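Local coordinates for twitching motility protein PilT (Aquifex aeolicus, PDB 2EYU) that probably hydrolyses ATP to power the retraction of type IV pili, the movement behind twitching motility, at residues K10-P14 and V179-G183. The protein carries 1 engineered substitution. Residues are numbered along the deposited sequence; the frame is centred on the assembly and turned at random.
Engineered in segment 179-183: Gly183 (natural residue Glu).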
loop_
_atom_site.group_PDB
_atom_site.type_symbol
_atom_site.label_atom_id
_atom_site.label_comp_id
_atom_site.label_asym_id
_atom_site.label_seq_id
_atom_site.Cartn_x
_atom_site.Cartn_y
_atom_site.Cartn_z
ATOM N N LYS A 10 11.826 7.489 -10.014
ATOM C CA LYS A 10 12.358 8.471 -9.089
ATOM C C LYS A 10 11.905 8.198 -7.657
ATOM O O LYS A 10 12.333 8.917 -6.753
ATOM C CB LYS A 10 11.900 9.883 -9.455
ATOM C CG LYS A 10 11.829 10.202 -10.932
ATOM C CD LYS A 10 13.190 10.058 -11.593
ATOM C CE LYS A 10 13.297 8.735 -12.335
ATOM N NZ LYS A 10 14.644 8.110 -12.198
ATOM N N LEU A 11 11.047 7.206 -7.451
ATOM C CA LEU A 11 10.430 6.978 -6.145
ATOM C C LEU A 11 11.393 6.388 -5.136
ATOM O O LEU A 11 11.328 6.616 -3.926
ATOM C CB LEU A 11 9.209 6.068 -6.329
ATOM C CG LEU A 11 7.858 6.587 -5.839
ATOM C CD1 LEU A 11 7.609 8.028 -6.255
ATOM C CD2 LEU A 11 6.728 5.703 -6.349
ATOM N N GLY A 12 12.366 5.574 -5.569
ATOM C CA GLY A 12 13.241 4.997 -4.548
ATOM C C GLY A 12 12.657 3.676 -4.055
ATOM O O GLY A 12 13.109 3.122 -3.060
ATOM N N LEU A 13 11.646 3.202 -4.772
ATOM C CA LEU A 13 11.008 1.922 -4.531
ATOM C C LEU A 13 11.481 0.942 -5.601
ATOM O O LEU A 13 11.776 1.358 -6.724
ATOM C CB LEU A 13 9.483 2.051 -4.560
ATOM C CG LEU A 13 8.881 2.894 -3.430
ATOM C CD1 LEU A 13 7.550 3.480 -3.870
ATOM C CD2 LEU A 13 8.747 2.056 -2.163
ATOM N N PRO A 14 11.575 -0.334 -5.293
ATOM C CA PRO A 14 12.086 -1.295 -6.279
ATOM C C PRO A 14 10.991 -1.804 -7.216
ATOM O O PRO A 14 9.807 -1.820 -6.881
ATOM C CB PRO A 14 12.633 -2.414 -5.403
ATOM C CG PRO A 14 12.378 -2.018 -3.990
ATOM C CD PRO A 14 11.266 -0.999 -4.020
ATOM N N VAL A 179 14.565 11.060 1.407
ATOM C CA VAL A 179 14.608 9.702 0.861
ATOM C C VAL A 179 13.394 8.919 1.360
ATOM O O VAL A 179 12.982 9.115 2.504
ATOM C CB VAL A 179 15.877 8.942 1.245
ATOM C CG1 VAL A 179 15.900 8.732 2.752
ATOM C CG2 VAL A 179 15.924 7.620 0.491
ATOM N N LEU A 180 12.881 8.061 0.478
ATOM C CA LEU A 180 11.786 7.176 0.856
ATOM C C LEU A 180 12.308 5.949 1.584
ATOM O O LEU A 180 13.130 5.226 0.998
ATOM C CB LEU A 180 10.984 6.695 -0.367
ATOM C CG LEU A 180 9.469 6.730 -0.161
ATOM C CD1 LEU A 180 8.860 7.942 -0.860
ATOM C CD2 LEU A 180 8.840 5.435 -0.650
ATOM N N ALA A 181 11.805 5.759 2.786
ATOM C CA ALA A 181 11.977 4.582 3.626
ATOM C C ALA A 181 10.644 3.820 3.579
ATOM O O ALA A 181 9.595 4.449 3.745
ATOM C CB ALA A 181 12.391 4.961 5.033
ATOM N N TYR A 182 10.720 2.526 3.304
ATOM C CA TYR A 182 9.540 1.706 3.082
ATOM C C TYR A 182 9.707 0.318 3.691
ATOM O O TYR A 182 10.839 -0.154 3.804
ATOM C CB TYR A 182 9.257 1.516 1.584
ATOM C CG TYR A 182 10.417 0.913 0.814
ATOM C CD1 TYR A 182 10.576 -0.446 0.612
ATOM C CD2 TYR A 182 11.393 1.732 0.254
ATOM C CE1 TYR A 182 11.650 -0.939 -0.101
ATOM C CE2 TYR A 182 12.472 1.261 -0.458
ATOM C CZ TYR A 182 12.594 -0.097 -0.635
ATOM O OH TYR A 182 13.660 -0.610 -1.340
ATOM N N GLY A 183 8.563 -0.265 4.013
ATOM C CA GLY A 183 8.428 -1.676 4.358
ATOM C C GLY A 183 7.655 -2.332 3.216
ATOM O O GLY A 183 6.878 -1.638 2.561
#
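Leu13 and Tyr182 meet in a CH-pi contact. Leu13 CD2 sits over one face of the phenol ring, 3.9 Å from its centroid and 28° off the ring normal. It is displaced toward the CG-CD2 bond, near the end of the ring that carries CB, and lies 3.6 Å from Tyr182 CD2. Tyr182 holds CG between its backbone N and carbonyl carbon (chi1 57°), which lays the ring along the loop from Gly12 to Pro14.

Other contacts extend this patch. The same Leu13 methyl, CD2, meets Leu180 CD2 at 3.7 Å and so bridges Leu180 and the ring. Pro14 meets the outer end of the ring obliquely, with Pro14 CD 3.7 Å from Tyr182 CZ. Pro14 CG also lies against the hydroxyl, 3.3 Å from Tyr182 OH, a van der Waals contact with a polar atom.

Two loop carbonyls touch carbon. Gly12 O is 3.3 Å from Tyr182 CE2, approaching obliquely. Leu11 O lies 3.6 Å from Leu180 CB. Gly12 has a positive phi of 89°, a backbone shape that by itself calls for glycine.

The contact lays the loop before helix 16-19 against strand 179-185 of the mixed sheet, in a fold of the P-loop NTPase clan. Leu13 also touches Ile166 on the adjacent strand 162-171 and Thr41 on helix 38-52. Tyr182 O accepts a hydrogen bond from Thr222 OG1.

With an alanine at Tyr182, Leu13 CD2 would probably lose the aromatic face it rests on, and a gap would be likely to open beside Pro14. No hydrogen bond joins the two segments, so what passes between them is mainly van der Waals packing and the CH-pi contact.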